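Local atomic coordinates of inositol polyphosphate multikinase alpha (Arabidopsis thaliana, PDB entry 4FRF), a protein that phosphorylates several positions of inositol phosphates with ATP, turning inositol 1,4,5-trisphosphate into inositol 1,3,4,5,6-pentakisphosphate. Residues E30-S38 / L234-D242; K89-P97 / C107-V117. All blocks are in the same frame, centred on the assembly; numbering follows the deposited sequence.

In the fold
The modelled chain starts at residue 30 and soon enters helix 32-41, whose start packs against residues nearly 200 positions later. Strand 83-90 then leads into the 89-97 loop, and the chain passes through helix 101-111 and a turn before entering helix 115-118. Contact 2 (89-97 with 107-117) closes this local loop. Contact 1 (30-38 with 234-242) closes only after strands 209-216 and 231-235, so contact 2 lies wholly within its span. Both reach the same antiparallel sheet, through strand 83-90 and edge strand 231-235. Their centres are about 19 Å apart, yet a probable hydrogen bond between H239 and Y96 joins them.

Contact 1 (E30-S38 / L234-D242); sequences EIEVKFYES and LVDFAHVLD
F35 turns its ring off the first turn of helix 32-41 with CG anti to the backbone N (chi1 167°), while F237 carries its own CG beside its backbone N, anti to the carbonyl carbon; the two rings thereby come together as an offset stack. Their planes lie 18° apart, and F35 CE2 sits over the centre of the F237 face, 3.6 Å from F237 CG. The opposite face of F237 lies against the backbone of V235, so the ring is held between the helix and its own chain.

Y36 comes to the rim of the same ring. Its OH lies near the F237 plane, 3.3 Å from F237 CE2, and the two rings form an offset edge-to-face pair at 81° in which the F237 edge is directed at the Y36 face. One ring is thus met on a face and at an edge by successive residues of helix 32-41. V240 extends the apolar surface, with its CG1 branch 3.7 Å from F35 CD1.

Nearer the start of the helix, E32 runs across F237 at about a right angle. Its CG packs 3.7 Å from A238 N, and its carboxylate ends beside the F237 backbone without a hydrogen bond. I31 adds a smaller touch, CD1 lying 3.8 Å from A238 O.

No hydrogen bond spans the two segments, so aromatic and apolar packing joins them. F39 and Y204 meet the F35 ring and Y56 meets that of Y36, which widens the aromatic cluster. Residues 236-239 read DFAH, which by family comparison probably corresponds to the DFG segment of protein kinases; the cluster joins the N-terminal helix to this segment, just after edge strand 231-235, in a fold related to protein kinases.

Contact 2 (K89-P97 / C107-V117); sequences KMGSRTWYP and CLKKDTGTTTV
T94 and D111 meet through two hydrogen bonds that engage both carboxylate oxygens. With OG1 set beside the T94 backbone N (chi1 -82°), the hydroxyl donates to D111 OD2. This T94 OG1 to D111 OD2 bond is 2.9 Å long. T94 N reaches D111 OD1 at 2.8 Å, and the N-H...O angle of 137° leaves this bond bent. Each oxygen uses its syn lone pair, so the carboxylate is gripped at two points and its rotation fixed. R122 adds a salt bridge to OD2, which would favour the charged form.

The other branch of T94 serves packing: CG2, anti to the backbone N, lies 3.5 Å from C107 SG. W95 holds CG between its backbone N and carbonyl carbon (chi1 42°), and the edge of its ring passes C107 CB. R93 CD lies over the ring centre, while R93 NE bonds W95 O at 3.1 Å from above the carbonyl plane; R93 NH2 forms a salt bridge with a bound sulfate. Farther along, T116 CG2 packs 3.7 Å from G91 O.

K89 and G91 belong to the PxxxDxKxG signature of inositol phosphate kinases, and the contact ties the loop leaving that motif to the last turns of helix 101-111 and the start of helix 115-118.

Contact 1 (E30-S38 / L234-D242)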
loop_
_atom_site.group_PDB
_atom_site.type_symbol
_atom_site.label_atom_id
_atom_site.label_comp_id
_atom_site.label_asym_id
_atom_site.label_seq_id
_atom_site.Cartn_x
_atom_site.Cartn_y
_atom_site.Cartn_z
ATOM N N GLU A 30 -7.118 -4.215 25.055
ATOM C CA GLU A 30 -6.355 -4.203 26.343
ATOM C C GLU A 30 -5.114 -5.107 26.283
ATOM O O GLU A 30 -4.402 -5.269 27.273
ATOM C CB GLU A 30 -7.263 -4.623 27.516
ATOM C CG GLU A 30 -8.417 -3.655 27.810
ATOM C CD GLU A 30 -8.029 -2.563 28.830
ATOM O OE1 GLU A 30 -8.561 -2.590 29.974
ATOM O OE2 GLU A 30 -7.194 -1.678 28.486
ATOM N N ILE A 31 -4.859 -5.693 25.120
ATOM C CA ILE A 31 -3.738 -6.625 24.986
ATOM C C ILE A 31 -2.590 -6.096 24.106
ATOM O O ILE A 31 -2.187 -6.727 23.097
ATOM C CB ILE A 31 -4.202 -8.044 24.574
ATOM C CG1 ILE A 31 -5.080 -7.994 23.311
ATOM C CG2 ILE A 31 -4.940 -8.726 25.754
ATOM C CD1 ILE A 31 -4.342 -8.333 22.013
ATOM N N GLU A 32 -2.062 -4.936 24.520
ATOM C CA GLU A 32 -0.747 -4.495 24.073
ATOM C C GLU A 32 0.287 -5.433 24.662
ATOM O O GLU A 32 1.328 -5.700 24.050
ATOM C CB GLU A 32 -0.474 -3.055 24.528
ATOM C CG GLU A 32 -1.090 -2.001 23.617
ATOM C CD GLU A 32 -0.712 -0.589 24.017
ATOM O OE1 GLU A 32 -1.353 -0.062 24.978
ATOM O OE2 GLU A 32 0.267 -0.033 23.448
ATOM N N VAL A 33 -0.059 -5.999 25.822
ATOM C CA VAL A 33 0.796 -6.944 26.523
ATOM C C VAL A 33 1.293 -8.054 25.608
ATOM O O VAL A 33 2.474 -8.083 25.244
ATOM C CB VAL A 33 0.067 -7.566 27.718
ATOM C CG1 VAL A 33 0.977 -8.545 28.437
ATOM C CG2 VAL A 33 -0.409 -6.476 28.677
ATOM N N LYS A 34 0.387 -8.946 25.210
ATOM C CA LYS A 34 0.749 -10.068 24.337
ATOM C C LYS A 34 1.626 -9.653 23.156
ATOM O O LYS A 34 2.522 -10.397 22.757
ATOM C CB LYS A 34 -0.491 -10.812 23.840
ATOM C CG LYS A 34 -1.123 -11.718 24.890
ATOM C CD LYS A 34 -1.911 -12.849 24.236
ATOM C CE LYS A 34 -2.573 -13.727 25.285
ATOM N NZ LYS A 34 -3.330 -14.831 24.648
ATOM N N PHE A 35 1.379 -8.471 22.598
ATOM C CA PHE A 35 2.210 -8.005 21.498
ATOM C C PHE A 35 3.641 -7.730 21.951
ATOM O O PHE A 35 4.602 -8.236 21.364
ATOM C CB PHE A 35 1.627 -6.759 20.836
ATOM C CG PHE A 35 2.590 -6.069 19.910
ATOM C CD1 PHE A 35 2.819 -6.561 18.640
ATOM C CD2 PHE A 35 3.340 -4.989 20.346
ATOM C CE1 PHE A 35 3.747 -5.956 17.795
ATOM C CE2 PHE A 35 4.269 -4.382 19.511
ATOM C CZ PHE A 35 4.473 -4.868 18.240
ATOM N N TYR A 36 3.775 -6.895 22.983
ATOM C CA TYR A 36 5.095 -6.553 23.515
ATOM C C TYR A 36 5.863 -7.823 23.872
ATOM O O TYR A 36 6.936 -8.083 23.303
ATOM C CB TYR A 36 4.983 -5.607 24.723
ATOM C CG TYR A 36 4.737 -4.158 24.334
ATOM C CD1 TYR A 36 5.682 -3.456 23.518
ATOM C CD2 TYR A 36 3.557 -3.512 24.776
ATOM C CE1 TYR A 36 5.454 -2.130 23.178
ATOM C CE2 TYR A 36 3.321 -2.184 24.420
ATOM C CZ TYR A 36 4.260 -1.485 23.587
ATOM O OH TYR A 36 4.005 -0.175 23.223
ATOM N N GLU A 37 5.262 -8.649 24.741
ATOM C CA GLU A 37 5.756 -10.003 25.022
ATOM C C GLU A 37 6.282 -10.718 23.771
ATOM O O GLU A 37 7.395 -11.258 23.781
ATOM C CB GLU A 37 4.654 -10.853 25.660
ATOM C CG GLU A 37 4.457 -10.621 27.155
ATOM C CD GLU A 37 5.710 -10.927 27.967
ATOM O OE1 GLU A 37 6.735 -11.308 27.360
ATOM O OE2 GLU A 37 5.673 -10.776 29.208
ATOM N N SER A 38 5.467 -10.741 22.708
ATOM C CA SER A 38 5.830 -11.417 21.471
ATOM C C SER A 38 6.870 -10.641 20.670
ATOM O O SER A 38 7.843 -11.217 20.188
ATOM C CB SER A 38 4.587 -11.682 20.603
ATOM O OG SER A 38 4.939 -12.208 19.318
ATOM N N LEU A 234 6.156 3.728 16.328
ATOM C CA LEU A 234 4.809 3.256 16.162
ATOM C C LEU A 234 4.212 3.077 17.525
ATOM O O LEU A 234 4.879 2.600 18.424
ATOM C CB LEU A 234 4.820 1.910 15.457
ATOM C CG LEU A 234 4.778 1.882 13.942
ATOM C CD1 LEU A 234 5.935 2.676 13.361
ATOM C CD2 LEU A 234 4.809 0.443 13.476
ATOM N N VAL A 235 2.925 3.364 17.654
ATOM C CA VAL A 235 2.249 3.238 18.931
ATOM C C VAL A 235 0.881 2.583 18.787
ATOM O O VAL A 235 0.436 2.319 17.692
ATOM C CB VAL A 235 2.104 4.612 19.638
ATOM C CG1 VAL A 235 3.464 5.271 19.814
ATOM C CG2 VAL A 235 1.172 5.516 18.868
ATOM N N ASP A 236 0.197 2.389 19.907
ATOM C CA ASP A 236 -1.109 1.711 19.936
ATOM C C ASP A 236 -1.063 0.345 19.324
ATOM O O ASP A 236 -1.190 0.204 18.119
ATOM C CB ASP A 236 -2.180 2.551 19.240
ATOM C CG ASP A 236 -2.434 3.859 19.943
ATOM O OD1 ASP A 236 -2.450 3.871 21.192
ATOM O OD2 ASP A 236 -2.581 4.886 19.259
ATOM N N PHE A 237 -0.906 -0.671 20.161
ATOM C CA PHE A 237 -0.871 -2.035 19.666
ATOM C C PHE A 237 -2.020 -2.875 20.209
ATOM O O PHE A 237 -1.892 -4.085 20.357
ATOM C CB PHE A 237 0.463 -2.684 20.012
ATOM C CG PHE A 237 1.649 -1.915 19.534
ATOM C CD1 PHE A 237 2.010 -1.933 18.198
ATOM C CD2 PHE A 237 2.433 -1.200 20.423
ATOM C CE1 PHE A 237 3.143 -1.248 17.752
ATOM C CE2 PHE A 237 3.549 -0.496 19.978
ATOM C CZ PHE A 237 3.909 -0.534 18.640
ATOM N N ALA A 238 -3.149 -2.233 20.492
ATOM C CA ALA A 238 -4.319 -2.946 21.004
ATOM C C ALA A 238 -4.847 -3.986 20.021
ATOM O O ALA A 238 -5.371 -5.019 20.432
ATOM C CB ALA A 238 -5.418 -1.965 21.372
ATOM N N HIS A 239 -4.692 -3.718 18.721
ATOM C CA HIS A 239 -5.358 -4.522 17.697
ATOM C C HIS A 239 -4.402 -5.262 16.795
ATOM O O HIS A 239 -4.817 -5.812 15.781
ATOM C CB HIS A 239 -6.269 -3.648 16.845
ATOM C CG HIS A 239 -7.341 -2.962 17.623
ATOM N ND1 HIS A 239 -8.636 -3.427 17.670
ATOM C CD2 HIS A 239 -7.305 -1.857 18.409
ATOM C CE1 HIS A 239 -9.355 -2.635 18.447
ATOM N NE2 HIS A 239 -8.572 -1.673 18.906
ATOM N N VAL A 240 -3.122 -5.276 17.131
ATOM C CA VAL A 240 -2.184 -6.046 16.331
ATOM C C VAL A 240 -2.651 -7.499 16.184
ATOM O O VAL A 240 -3.352 -8.028 17.059
ATOM C CB VAL A 240 -0.781 -6.006 16.914
ATOM C CG1 VAL A 240 0.114 -7.001 16.200
ATOM C CG2 VAL A 240 -0.218 -4.616 16.783
ATOM N N LEU A 241 -2.341 -8.103 15.036
ATOM C CA LEU A 241 -2.573 -9.530 14.824
ATOM C C LEU A 241 -1.443 -10.190 14.043
ATOM O O LEU A 241 -0.610 -9.514 13.394
ATOM C CB LEU A 241 -3.892 -9.763 14.103
ATOM C CG LEU A 241 -5.150 -9.555 14.932
ATOM C CD1 LEU A 241 -6.274 -9.052 14.064
ATOM C CD2 LEU A 241 -5.550 -10.837 15.672
ATOM N N ASP A 242 -1.422 -11.515 14.092
ATOM C CA ASP A 242 -0.443 -12.279 13.335
ATOM C C ASP A 242 -0.729 -12.157 11.860
ATOM O O ASP A 242 -1.775 -12.588 11.381
ATOM C CB ASP A 242 -0.442 -13.739 13.778
ATOM C CG ASP A 242 0.020 -13.902 15.216
ATOM O OD1 ASP A 242 1.158 -13.458 15.524
ATOM O OD2 ASP A 242 -0.767 -14.411 16.055
#

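Contact 2 (K89-P97 / C107-V117)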
loop_
_atom_site.group_PDB
_atom_site.type_symbol
_atom_site.label_atom_id
_atom_site.label_comp_id
_atom_site.label_asym_id
_atom_site.label_seq_id
_atom_site.Cartn_x
_atom_site.Cartn_y
_atom_site.Cartn_z
ATOM N N LYS A 89 -2.476 8.502 12.187
ATOM C CA LYS A 89 -3.135 7.210 12.064
ATOM C C LYS A 89 -2.838 6.608 10.704
ATOM O O LYS A 89 -3.328 7.088 9.676
ATOM C CB LYS A 89 -4.634 7.390 12.220
ATOM C CG LYS A 89 -5.302 6.319 13.032
ATOM C CD LYS A 89 -6.187 6.942 14.116
ATOM C CE LYS A 89 -6.650 5.900 15.116
ATOM N NZ LYS A 89 -7.383 6.522 16.248
ATOM N N MET A 90 -1.999 5.581 10.690
ATOM C CA MET A 90 -1.615 4.923 9.453
ATOM C C MET A 90 -2.649 3.919 9.022
ATOM O O MET A 90 -3.090 3.083 9.815
ATOM C CB MET A 90 -0.284 4.236 9.625
ATOM C CG MET A 90 0.857 5.186 9.558
ATOM S SD MET A 90 1.035 5.783 7.882
ATOM C CE MET A 90 1.911 7.306 8.164
ATOM N N GLY A 91 -3.054 4.008 7.763
ATOM C CA GLY A 91 -3.926 3.002 7.187
ATOM C C GLY A 91 -4.932 3.535 6.197
ATOM O O GLY A 91 -5.730 4.423 6.526
ATOM N N SER A 92 -4.881 2.979 4.977
ATOM C CA SER A 92 -5.877 3.209 3.923
ATOM C C SER A 92 -7.318 2.968 4.425
ATOM O O SER A 92 -8.264 3.583 3.944
ATOM C CB SER A 92 -5.561 2.307 2.726
ATOM O OG SER A 92 -6.291 2.681 1.563
ATOM N N ARG A 93 -7.462 2.050 5.375
ATOM C CA ARG A 93 -8.674 1.935 6.182
ATOM C C ARG A 93 -8.261 1.771 7.639
ATOM O O ARG A 93 -7.111 1.465 7.931
ATOM C CB ARG A 93 -9.495 0.723 5.759
ATOM C CG ARG A 93 -8.729 -0.582 5.890
ATOM C CD ARG A 93 -9.641 -1.784 6.005
ATOM N NE ARG A 93 -8.871 -2.979 6.334
ATOM C CZ ARG A 93 -8.227 -3.730 5.445
ATOM N NH1 ARG A 93 -8.290 -3.447 4.141
ATOM N NH2 ARG A 93 -7.533 -4.779 5.858
ATOM N N THR A 94 -9.214 1.898 8.543
ATOM C CA THR A 94 -8.916 1.800 9.960
ATOM C C THR A 94 -9.271 0.425 10.521
ATOM O O THR A 94 -8.553 -0.114 11.368
ATOM C CB THR A 94 -9.648 2.894 10.751
ATOM O OG1 THR A 94 -8.896 4.108 10.675
ATOM C CG2 THR A 94 -9.822 2.496 12.200
ATOM N N TRP A 95 -10.380 -0.136 10.046
ATOM C CA TRP A 95 -10.881 -1.410 10.547
ATOM C C TRP A 95 -10.072 -2.577 9.994
ATOM O O TRP A 95 -9.004 -2.384 9.407
ATOM C CB TRP A 95 -12.362 -1.576 10.188
ATOM C CG TRP A 95 -12.679 -1.133 8.789
ATOM C CD1 TRP A 95 -12.797 0.154 8.344
ATOM C CD2 TRP A 95 -12.889 -1.973 7.646
ATOM N NE1 TRP A 95 -13.062 0.167 6.996
ATOM C CE2 TRP A 95 -13.136 -1.125 6.544
ATOM C CE3 TRP A 95 -12.911 -3.361 7.449
ATOM C CZ2 TRP A 95 -13.397 -1.619 5.261
ATOM C CZ3 TRP A 95 -13.152 -3.847 6.172
ATOM C CH2 TRP A 95 -13.392 -2.977 5.097
ATOM N N TYR A 96 -10.573 -3.788 10.228
ATOM C CA TYR A 96 -9.954 -5.013 9.722
ATOM C C TYR A 96 -10.974 -6.156 9.721
ATOM O O TYR A 96 -11.915 -6.147 10.516
ATOM C CB TYR A 96 -8.711 -5.388 10.547
ATOM C CG TYR A 96 -8.922 -5.406 12.061
ATOM C CD1 TYR A 96 -8.741 -4.254 12.827
ATOM C CD2 TYR A 96 -9.240 -6.591 12.726
ATOM C CE1 TYR A 96 -8.908 -4.275 14.202
ATOM C CE2 TYR A 96 -9.394 -6.621 14.103
ATOM C CZ TYR A 96 -9.232 -5.461 14.835
ATOM O OH TYR A 96 -9.394 -5.489 16.205
ATOM N N PRO A 97 -10.799 -7.132 8.811
ATOM C CA PRO A 97 -11.803 -8.180 8.578
ATOM C C PRO A 97 -12.137 -9.026 9.817
ATOM O O PRO A 97 -13.293 -9.404 10.013
ATOM C CB PRO A 97 -11.161 -9.052 7.483
ATOM C CG PRO A 97 -9.700 -8.666 7.472
ATOM C CD PRO A 97 -9.664 -7.241 7.875
ATOM N N CYS A 107 -15.672 2.131 12.741
ATOM C CA CYS A 107 -14.532 2.716 12.030
ATOM C C CYS A 107 -14.875 3.146 10.595
ATOM O O CYS A 107 -14.323 4.127 10.087
ATOM C CB CYS A 107 -13.349 1.737 12.008
ATOM S SG CYS A 107 -12.746 1.229 13.633
ATOM N N LEU A 108 -15.738 2.379 9.928
ATOM C CA LEU A 108 -16.097 2.663 8.540
ATOM C C LEU A 108 -16.673 4.063 8.412
ATOM O O LEU A 108 -16.306 4.809 7.509
ATOM C CB LEU A 108 -17.086 1.619 8.009
ATOM C CG LEU A 108 -17.511 1.701 6.538
ATOM C CD1 LEU A 108 -17.514 0.320 5.912
ATOM C CD2 LEU A 108 -18.881 2.366 6.392
ATOM N N LYS A 109 -17.557 4.427 9.335
ATOM C CA LYS A 109 -18.092 5.781 9.373
ATOM C C LYS A 109 -16.987 6.782 9.716
ATOM O O LYS A 109 -16.767 7.747 8.978
ATOM C CB LYS A 109 -19.246 5.885 10.374
ATOM C CG LYS A 109 -20.368 6.829 9.932
ATOM C CD LYS A 109 -21.672 6.511 10.659
ATOM C CE LYS A 109 -22.871 7.001 9.860
ATOM N NZ LYS A 109 -24.137 6.402 10.360
ATOM N N LYS A 110 -16.259 6.508 10.804
ATOM C CA LYS A 110 -15.124 7.341 11.240
ATOM C C LYS A 110 -14.133 7.675 10.116
ATOM O O LYS A 110 -13.527 8.750 10.113
ATOM C CB LYS A 110 -14.376 6.671 12.399
ATOM C CG LYS A 110 -14.573 7.342 13.752
ATOM C CD LYS A 110 -13.949 6.520 14.873
ATOM C CE LYS A 110 -14.136 7.203 16.220
ATOM N NZ LYS A 110 -13.987 6.246 17.354
ATOM N N ASP A 111 -13.937 6.737 9.192
ATOM C CA ASP A 111 -12.981 6.923 8.112
ATOM C C ASP A 111 -13.523 7.865 7.045
ATOM O O ASP A 111 -12.768 8.635 6.443
ATOM C CB ASP A 111 -12.617 5.576 7.482
ATOM C CG ASP A 111 -11.659 4.769 8.336
ATOM O OD1 ASP A 111 -11.343 3.621 7.954
ATOM O OD2 ASP A 111 -11.214 5.284 9.382
ATOM N N THR A 112 -14.833 7.794 6.813
ATOM C CA THR A 112 -15.472 8.538 5.730
ATOM C C THR A 112 -15.345 10.043 5.942
ATOM O O THR A 112 -15.745 10.571 6.973
ATOM C CB THR A 112 -16.969 8.152 5.574
ATOM O OG1 THR A 112 -17.077 6.757 5.264
ATOM C CG2 THR A 112 -17.624 8.959 4.455
ATOM N N GLY A 113 -14.750 10.717 4.966
ATOM C CA GLY A 113 -14.654 12.167 4.979
ATOM C C GLY A 113 -13.333 12.671 5.520
ATOM O O GLY A 113 -13.229 13.824 5.936
ATOM N N THR A 114 -12.331 11.799 5.550
ATOM C CA THR A 114 -11.024 12.167 6.077
ATOM C C THR A 114 -9.947 11.634 5.158
ATOM O O THR A 114 -10.189 10.719 4.384
ATOM C CB THR A 114 -10.794 11.606 7.504
ATOM O OG1 THR A 114 -10.427 10.226 7.421
ATOM C CG2 THR A 114 -12.044 11.740 8.354
ATOM N N THR A 115 -8.745 12.184 5.273
ATOM C CA THR A 115 -7.653 11.828 4.377
ATOM C C THR A 115 -7.272 10.364 4.509
ATOM O O THR A 115 -6.381 9.882 3.802
ATOM C CB THR A 115 -6.415 12.660 4.663
ATOM O OG1 THR A 115 -6.112 12.576 6.059
ATOM C CG2 THR A 115 -6.653 14.104 4.288
ATOM N N THR A 116 -7.882 9.684 5.479
ATOM C CA THR A 116 -7.694 8.247 5.640
ATOM C C THR A 116 -7.998 7.516 4.343
ATOM O O THR A 116 -7.189 6.726 3.870
ATOM C CB THR A 116 -8.580 7.678 6.765
ATOM O OG1 THR A 116 -7.860 7.730 7.997
ATOM C CG2 THR A 116 -8.961 6.217 6.475
ATOM N N VAL A 117 -9.160 7.801 3.765
ATOM C CA VAL A 117 -9.559 7.187 2.507
ATOM C C VAL A 117 -8.818 7.809 1.317
ATOM O O VAL A 117 -8.217 7.090 0.505
ATOM C CB VAL A 117 -11.066 7.293 2.276
ATOM C CG1 VAL A 117 -11.403 6.785 0.905
ATOM C CG2 VAL A 117 -11.813 6.501 3.316
#